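Local coordinates for protein endo-b-1,4-glucanase (PDB 1KS8) that probably hydrolyses internal beta-1,4-glucosidic linkages in cellulose, lichenin and cereal beta-glucans, as a family 9 glycosidase with an (alpha/alpha)6 fold, at residues D57-G62 against Y114-Q119; D121-F126 against M135-Y140. One frame throughout, in Å; residues are numbered along the deposited sequence.

How the contacts relate
From the N terminus, residues 57-62 run from a loop through edge strand 60-61 into helix 62-78. After 51 mostly helical residues the chain returns as 114-119 and closes contact 1, placing strand 113-117 in the middle of an antiparallel sheet. Helix 120-124 follows at once, and contact 2 closes a much tighter loop, bringing 135-140 back beside 121-126 as the chain runs into the other edge strand, 139-142. The contacts run in series, neither nested nor crossed, yet touch: Asp57 OD2 probably bonds His124 NE2, and Gly118 N probably bonds Pro138 O. Together they join the three-stranded sheet to helix 120-124, with loop 57-59 packed on that helix through Val59 CG2 on Asp123 CB.

Contact 1 (D57-G62 against Y114-Q119); sequences DFVKFG and YGQVGQ
Gly62 N reaches Gly115 O at 2.8 Å, coming from above the carbonyl plane, where Phe61 hands over to helix 62-78. This is one edge of a small antiparallel sheet attached to the (alpha/alpha)6 fold. Lys60 and Val117 form a hydrogen-bonded pair, with a nearly straight bond (175°) from Lys60 N to Val117 O at 3.0 Å. Lys60 O takes one hydrogen bond, from Val117 N at 3.2 Å, and a weaker CA-H...O contact from Gln116 CA, also at 3.2 Å. Gly115 and Gln116 form a classic beta bulge opposite Tyr140 of the third strand. On one face of the sheet Lys60 and Val117 lie side by side, and the lysine ammonium continues to a salt bridge with Asp40. On the other, Phe61 and Gln116 run alongside one another, ring and amide planes 63° apart, with Gln116 OE1 3.4 Å from Phe61 CE1. The amide cannot swing easily, because Gln116 NE2 bonds Gly118 O in its own plane at 2.9 Å and is also hydrogen-bonded to Asp201 OD1. The Val59 rotamer (chi1 177°, CG1 opposite the backbone N) sets that methyl over the centre of the Phe61 ring, 3.4 Å above its plane.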
ATOM      1  N   ASP A  57       9.191  -9.787   5.676  1.00  7.59           N
ATOM      2  CA  ASP A  57       9.410  -9.898   7.116  1.00  7.31           C
ATOM      3  C   ASP A  57       8.079 -10.019   7.850  1.00  6.47           C
ATOM      4  O   ASP A  57       7.030 -10.178   7.225  1.00  7.02           O
ATOM      5  CB  ASP A  57      10.174  -8.664   7.615  1.00  7.55           C
ATOM      6  CG  ASP A  57       9.454  -7.356   7.304  1.00  7.57           C
ATOM      7  OD1 ASP A  57       8.495  -7.360   6.499  1.00  7.65           O
ATOM      8  OD2 ASP A  57       9.859  -6.308   7.856  1.00  7.89           O
ATOM      9  N   PHE A  58       8.113  -9.927   9.176  1.00  6.74           N
ATOM     10  CA  PHE A  58       6.889 -10.054   9.957  1.00  6.38           C
ATOM     11  C   PHE A  58       6.605  -8.868  10.863  1.00  6.93           C
ATOM     12  O   PHE A  58       5.824  -8.963  11.812  1.00  7.20           O
ATOM     13  CB  PHE A  58       6.910 -11.375  10.739  1.00  7.17           C
ATOM     14  CG  PHE A  58       7.044 -12.582   9.850  1.00  7.29           C
ATOM     15  CD1 PHE A  58       8.089 -13.482  10.023  1.00  8.68           C
ATOM     16  CD2 PHE A  58       6.152 -12.783   8.796  1.00  7.29           C
ATOM     17  CE1 PHE A  58       8.251 -14.565   9.155  1.00  8.68           C
ATOM     18  CE2 PHE A  58       6.303 -13.860   7.922  1.00  6.61           C
ATOM     19  CZ  PHE A  58       7.356 -14.751   8.102  1.00  6.92           C
ATOM     20  N   VAL A  59       7.234  -7.739  10.561  1.00  6.68           N
ATOM     21  CA  VAL A  59       6.981  -6.530  11.325  1.00  6.47           C
ATOM     22  C   VAL A  59       5.718  -5.900  10.750  1.00  6.43           C
ATOM     23  O   VAL A  59       5.458  -5.982   9.545  1.00  7.09           O
ATOM     24  CB  VAL A  59       8.120  -5.490  11.174  1.00  6.45           C
ATOM     25  CG1 VAL A  59       7.764  -4.215  11.926  1.00  7.21           C
ATOM     26  CG2 VAL A  59       9.423  -6.053  11.697  1.00  7.72           C
ATOM     27  N   LYS A  60       4.924  -5.294  11.620  1.00  6.38           N
ATOM     28  CA  LYS A  60       3.727  -4.597  11.190  1.00  6.21           C
ATOM     29  C   LYS A  60       4.090  -3.108  11.275  1.00  6.61           C
ATOM     30  O   LYS A  60       4.082  -2.507  12.352  1.00  6.50           O
ATOM     31  CB  LYS A  60       2.545  -4.981  12.092  1.00  5.54           C
ATOM     32  CG  LYS A  60       1.993  -6.361  11.719  1.00  7.66           C
ATOM     33  CD  LYS A  60       1.471  -7.179  12.895  1.00  8.79           C
ATOM     34  CE  LYS A  60       0.270  -6.553  13.572  1.00  8.33           C
ATOM     35  NZ  LYS A  60      -0.403  -7.554  14.462  1.00  8.49           N
ATOM     36  N   PHE A  61       4.478  -2.544  10.131  1.00  6.62           N
ATOM     37  CA  PHE A  61       4.865  -1.133  10.025  1.00  5.54           C
ATOM     38  C   PHE A  61       3.612  -0.339   9.664  1.00  7.04           C
ATOM     39  O   PHE A  61       3.128  -0.398   8.531  1.00  7.46           O
ATOM     40  CB  PHE A  61       5.939  -0.955   8.941  1.00  6.48           C
ATOM     41  CG  PHE A  61       7.333  -1.344   9.381  1.00  6.99           C
ATOM     42  CD1 PHE A  61       7.991  -0.616  10.370  1.00  6.04           C
ATOM     43  CD2 PHE A  61       8.005  -2.412   8.778  1.00  6.32           C
ATOM     44  CE1 PHE A  61       9.293  -0.937  10.752  1.00  7.46           C
ATOM     45  CE2 PHE A  61       9.316  -2.741   9.157  1.00  7.65           C
ATOM     46  CZ  PHE A  61       9.956  -1.998  10.146  1.00  7.59           C
ATOM     47  N   GLY A  62       3.108   0.417  10.632  1.00  6.90           N
ATOM     48  CA  GLY A  62       1.881   1.170  10.437  1.00  6.47           C
ATOM     49  C   GLY A  62       1.780   2.210   9.338  1.00  5.42           C
ATOM     50  O   GLY A  62       0.705   2.401   8.774  1.00  6.98           O
ATOM     51  N   TYR A 114      -0.989   2.873  18.102  1.00  7.27           N
ATOM     52  CA  TYR A 114       0.155   1.990  17.948  1.00  7.66           C
ATOM     53  C   TYR A 114       0.546   1.929  16.480  1.00  7.86           C
ATOM     54  O   TYR A 114      -0.265   1.580  15.619  1.00  8.56           O
ATOM     55  CB  TYR A 114      -0.149   0.596  18.501  1.00  8.37           C
ATOM     56  CG  TYR A 114       0.007   0.547  20.001  1.00  7.77           C
ATOM     57  CD1 TYR A 114      -1.007   1.008  20.846  1.00  8.62           C
ATOM     58  CD2 TYR A 114       1.200   0.113  20.577  1.00  7.91           C
ATOM     59  CE1 TYR A 114      -0.825   1.041  22.232  1.00  8.71           C
ATOM     60  CE2 TYR A 114       1.390   0.144  21.954  1.00  8.26           C
ATOM     61  CZ  TYR A 114       0.376   0.610  22.774  1.00  8.27           C
ATOM     62  OH  TYR A 114       0.578   0.653  24.133  1.00  9.89           O
ATOM     63  N   GLY A 115       1.795   2.292  16.207  1.00  7.36           N
ATOM     64  CA  GLY A 115       2.281   2.315  14.839  1.00  8.04           C
ATOM     65  C   GLY A 115       3.207   1.188  14.442  1.00  6.60           C
ATOM     66  O   GLY A 115       3.673   1.145  13.300  1.00  6.70           O
ATOM     67  N   GLN A 116       3.490   0.272  15.359  1.00  7.74           N
ATOM     68  CA  GLN A 116       4.371  -0.832  15.022  1.00  7.19           C
ATOM     69  C   GLN A 116       4.287  -1.982  16.006  1.00  6.94           C
ATOM     70  O   GLN A 116       4.121  -1.769  17.205  1.00  7.54           O
ATOM     71  CB  GLN A 116       5.824  -0.343  14.964  1.00  7.75           C
ATOM     72  CG  GLN A 116       6.783  -1.279  14.230  1.00  8.07           C
ATOM     73  CD  GLN A 116       8.178  -0.688  14.095  1.00  6.95           C
ATOM     74  OE1 GLN A 116       8.337   0.461  13.681  1.00  7.57           O
ATOM     75  NE2 GLN A 116       9.195  -1.474  14.436  1.00  7.03           N
ATOM     76  N   VAL A 117       4.369  -3.199  15.483  1.00  7.21           N
ATOM     77  CA  VAL A 117       4.420  -4.398  16.314  1.00  7.59           C
ATOM     78  C   VAL A 117       5.563  -5.199  15.708  1.00  7.47           C
ATOM     79  O   VAL A 117       5.552  -5.519  14.509  1.00  7.61           O
ATOM     80  CB  VAL A 117       3.133  -5.238  16.280  1.00  7.57           C
ATOM     81  CG1 VAL A 117       3.320  -6.477  17.159  1.00 11.39           C
ATOM     82  CG2 VAL A 117       1.960  -4.415  16.793  1.00 10.00           C
ATOM     83  N   GLY A 118       6.555  -5.495  16.540  1.00  7.53           N
ATOM     84  CA  GLY A 118       7.734  -6.211  16.099  1.00  7.37           C
ATOM     85  C   GLY A 118       8.860  -5.201  15.960  1.00  7.48           C
ATOM     86  O   GLY A 118       8.627  -4.066  15.536  1.00  8.92           O
ATOM     87  N   GLN A 119      10.070  -5.590  16.346  1.00  7.76           N
ATOM     88  CA  GLN A 119      11.220  -4.702  16.224  1.00  8.72           C
ATOM     89  C   GLN A 119      11.966  -5.109  14.964  1.00  7.62           C
ATOM     90  O   GLN A 119      12.109  -6.297  14.686  1.00  9.28           O
ATOM     91  CB  GLN A 119      12.160  -4.839  17.422  1.00  9.42           C
ATOM     92  CG  GLN A 119      13.343  -3.884  17.323  1.00 10.52           C
ATOM     93  CD  GLN A 119      14.585  -4.386  18.028  1.00 10.84           C
ATOM     94  OE1 GLN A 119      15.004  -5.529  17.839  1.00 11.68           O
ATOM     95  NE2 GLN A 119      15.200  -3.523  18.831  1.00 12.39           N
TER

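Contact 2 (D121-F126 against M135-Y140); sequences DADHAF and MARPAY
Met135 lies on the surface loop that returns from helix 120-124 to edge strand 139-142, and its side chain packs back on that helix and on Phe126. Its CG lies between the backbone N and the carbonyl carbon (chi1 81°), and bends at chi2 and chi3 carry CE past Ala122 to Phe126. The terminal methyl carries the contact: Met135 CE presses on Phe126 CB at 3.4 Å, the two side chains crossing at about a right angle, and it lies 3.7 Å from Ala122 O. Farther back, Met135 CG rests 4.1 Å from Ala122 CB. An alanine here keeps neither CG nor CE, and would probably leave a gap between the loop and the Ala122 and Phe126 CB atoms. Arg137 supplies the polar half of the contact. Its NE forms a salt bridge with Asp40, while NH1 bonds the backbone O of Phe58, whose N is in turn held by Asp123 OD2. The direct salt bridge is long, Arg137 NH1 to Asp123 OD1 3.5 Å, with carboxylate and guanidinium planes 55° apart. A water in the guanidinium plane bridges them, accepting from Arg137 NH1 at 2.9 Å and donating to Asp123 OD1 at 2.6 Å.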
ATOM      1  N   ASP A 121      15.184  -5.263  14.060  1.00  7.79           N
ATOM      2  CA  ASP A 121      16.290  -6.200  14.211  1.00  7.22           C
ATOM      3  C   ASP A 121      15.912  -7.596  14.678  1.00  7.30           C
ATOM      4  O   ASP A 121      16.346  -8.583  14.087  1.00  8.67           O
ATOM      5  CB  ASP A 121      17.356  -5.621  15.142  1.00  8.15           C
ATOM      6  CG  ASP A 121      18.075  -4.434  14.530  1.00  9.45           C
ATOM      7  OD1 ASP A 121      17.865  -4.168  13.325  1.00  8.49           O
ATOM      8  OD2 ASP A 121      18.854  -3.771  15.252  1.00  8.72           O
ATOM      9  N   ALA A 122      15.110  -7.689  15.732  1.00  8.13           N
ATOM     10  CA  ALA A 122      14.713  -8.991  16.252  1.00  8.51           C
ATOM     11  C   ALA A 122      13.927  -9.771  15.208  1.00  8.44           C
ATOM     12  O   ALA A 122      14.099 -10.981  15.060  1.00  9.48           O
ATOM     13  CB  ALA A 122      13.879  -8.821  17.513  1.00  9.01           C
ATOM     14  N   ASP A 123      13.065  -9.071  14.481  1.00  7.76           N
ATOM     15  CA  ASP A 123      12.259  -9.715  13.455  1.00  7.84           C
ATOM     16  C   ASP A 123      13.111 -10.187  12.277  1.00  7.41           C
ATOM     17  O   ASP A 123      13.037 -11.344  11.864  1.00  8.55           O
ATOM     18  CB  ASP A 123      11.191  -8.751  12.938  1.00  8.09           C
ATOM     19  CG  ASP A 123      10.191  -9.429  12.030  1.00  7.23           C
ATOM     20  OD1 ASP A 123       9.236 -10.032  12.552  1.00  8.54           O
ATOM     21  OD2 ASP A 123      10.367  -9.373  10.797  1.00  7.45           O
ATOM     22  N   HIS A 124      13.933  -9.290  11.747  1.00  8.12           N
ATOM     23  CA  HIS A 124      14.755  -9.614  10.591  1.00  8.01           C
ATOM     24  C   HIS A 124      15.875 -10.623  10.830  1.00  8.57           C
ATOM     25  O   HIS A 124      16.391 -11.211   9.879  1.00 10.05           O
ATOM     26  CB  HIS A 124      15.298  -8.318   9.988  1.00  8.27           C
ATOM     27  CG  HIS A 124      14.221  -7.397   9.503  1.00  7.93           C
ATOM     28  ND1 HIS A 124      14.475  -6.127   9.033  1.00  8.85           N
ATOM     29  CD2 HIS A 124      12.879  -7.568   9.418  1.00  7.42           C
ATOM     30  CE1 HIS A 124      13.337  -5.554   8.677  1.00  8.92           C
ATOM     31  NE2 HIS A 124      12.355  -6.407   8.902  1.00  8.11           N
ATOM     32  N   ALA A 125      16.237 -10.835  12.090  1.00  9.53           N
ATOM     33  CA  ALA A 125      17.288 -11.793  12.426  1.00  9.41           C
ATOM     34  C   ALA A 125      16.768 -13.224  12.303  1.00  9.41           C
ATOM     35  O   ALA A 125      17.537 -14.184  12.342  1.00 11.37           O
ATOM     36  CB  ALA A 125      17.787 -11.542  13.842  1.00 10.36           C
ATOM     37  N   PHE A 126      15.455 -13.348  12.151  1.00  7.43           N
ATOM     38  CA  PHE A 126      14.786 -14.636  12.024  1.00  8.30           C
ATOM     39  C   PHE A 126      14.350 -14.881  10.587  1.00  8.35           C
ATOM     40  O   PHE A 126      13.875 -13.965   9.919  1.00 10.09           O
ATOM     41  CB  PHE A 126      13.547 -14.643  12.930  1.00  9.76           C
ATOM     42  CG  PHE A 126      12.609 -15.801  12.696  1.00 11.26           C
ATOM     43  CD1 PHE A 126      12.897 -17.063  13.201  1.00 13.53           C
ATOM     44  CD2 PHE A 126      11.421 -15.618  11.993  1.00 12.24           C
ATOM     45  CE1 PHE A 126      12.015 -18.127  13.013  1.00 15.14           C
ATOM     46  CE2 PHE A 126      10.533 -16.674  11.799  1.00 12.71           C
ATOM     47  CZ  PHE A 126      10.829 -17.929  12.310  1.00 13.80           C
ATOM     48  N   MET A 135      10.609 -14.821  19.312  1.00 10.53           N
ATOM     49  CA  MET A 135      11.215 -13.608  19.850  1.00  9.89           C
ATOM     50  C   MET A 135      10.157 -12.615  20.308  1.00  9.51           C
ATOM     51  O   MET A 135       9.015 -12.644  19.846  1.00  9.99           O
ATOM     52  CB  MET A 135      12.120 -12.940  18.807  1.00  9.76           C
ATOM     53  CG  MET A 135      11.401 -12.075  17.772  1.00 10.56           C
ATOM     54  SD  MET A 135      10.320 -12.976  16.639  1.00  9.74           S
ATOM     55  CE  MET A 135      11.523 -13.600  15.461  1.00 11.07           C
ATOM     56  N   ALA A 136      10.546 -11.738  21.228  1.00 10.89           N
ATOM     57  CA  ALA A 136       9.632 -10.727  21.731  1.00  9.49           C
ATOM     58  C   ALA A 136       9.245  -9.801  20.588  1.00  9.22           C
ATOM     59  O   ALA A 136      10.061  -9.499  19.716  1.00  8.48           O
ATOM     60  CB  ALA A 136      10.291  -9.929  22.853  1.00 10.73           C
ATOM     61  N   ARG A 137       7.991  -9.369  20.592  1.00  8.48           N
ATOM     62  CA  ARG A 137       7.485  -8.462  19.572  1.00  9.00           C
ATOM     63  C   ARG A 137       6.952  -7.205  20.246  1.00  9.01           C
ATOM     64  O   ARG A 137       5.765  -7.100  20.566  1.00  9.74           O
ATOM     65  CB  ARG A 137       6.396  -9.148  18.739  1.00  8.67           C
ATOM     66  CG  ARG A 137       6.975 -10.121  17.716  1.00  8.51           C
ATOM     67  CD  ARG A 137       5.921 -11.008  17.073  1.00  8.87           C
ATOM     68  NE  ARG A 137       4.937 -10.280  16.276  1.00  6.86           N
ATOM     69  CZ  ARG A 137       5.170  -9.739  15.081  1.00  7.69           C
ATOM     70  NH1 ARG A 137       6.369  -9.827  14.519  1.00  7.64           N
ATOM     71  NH2 ARG A 137       4.185  -9.131  14.430  1.00  7.58           N
ATOM     72  N   PRO A 138       7.842  -6.231  20.485  1.00  8.71           N
ATOM     73  CA  PRO A 138       7.447  -4.979  21.128  1.00  9.13           C
ATOM     74  C   PRO A 138       6.457  -4.210  20.270  1.00  9.09           C
ATOM     75  O   PRO A 138       6.461  -4.328  19.042  1.00  8.33           O
ATOM     76  CB  PRO A 138       8.769  -4.223  21.272  1.00 10.79           C
ATOM     77  CG  PRO A 138       9.804  -5.306  21.280  1.00 15.51           C
ATOM     78  CD  PRO A 138       9.295  -6.264  20.242  1.00 10.63           C
ATOM     79  N   ALA A 139       5.607  -3.430  20.925  1.00  8.76           N
ATOM     80  CA  ALA A 139       4.632  -2.603  20.233  1.00  8.60           C
ATOM     81  C   ALA A 139       5.007  -1.163  20.550  1.00  9.02           C
ATOM     82  O   ALA A 139       5.271  -0.823  21.707  1.00 10.86           O
ATOM     83  CB  ALA A 139       3.223  -2.911  20.725  1.00 10.16           C
ATOM     84  N   TYR A 140       5.050  -0.324  19.521  1.00  7.89           N
ATOM     85  CA  TYR A 140       5.419   1.076  19.688  1.00  7.76           C
ATOM     86  C   TYR A 140       4.246   1.971  19.311  1.00  7.82           C
ATOM     87  O   TYR A 140       3.515   1.683  18.361  1.00  7.60           O
ATOM     88  CB  TYR A 140       6.624   1.404  18.804  1.00  7.72           C
ATOM     89  CG  TYR A 140       7.826   0.509  19.022  1.00  9.06           C
ATOM     90  CD1 TYR A 140       8.401   0.370  20.284  1.00  9.39           C
ATOM     91  CD2 TYR A 140       8.406  -0.180  17.957  1.00  9.56           C
ATOM     92  CE1 TYR A 140       9.529  -0.432  20.480  1.00 10.61           C
ATOM     93  CE2 TYR A 140       9.530  -0.982  18.141  1.00  9.53           C
ATOM     94  CZ  TYR A 140      10.086  -1.103  19.401  1.00  9.66           C
ATOM     95  OH  TYR A 140      11.204  -1.891  19.574  1.00 12.31           O
TER
HETATM   96  O   HOH W   1       9.162 -10.244  15.171  1.00  9.04           O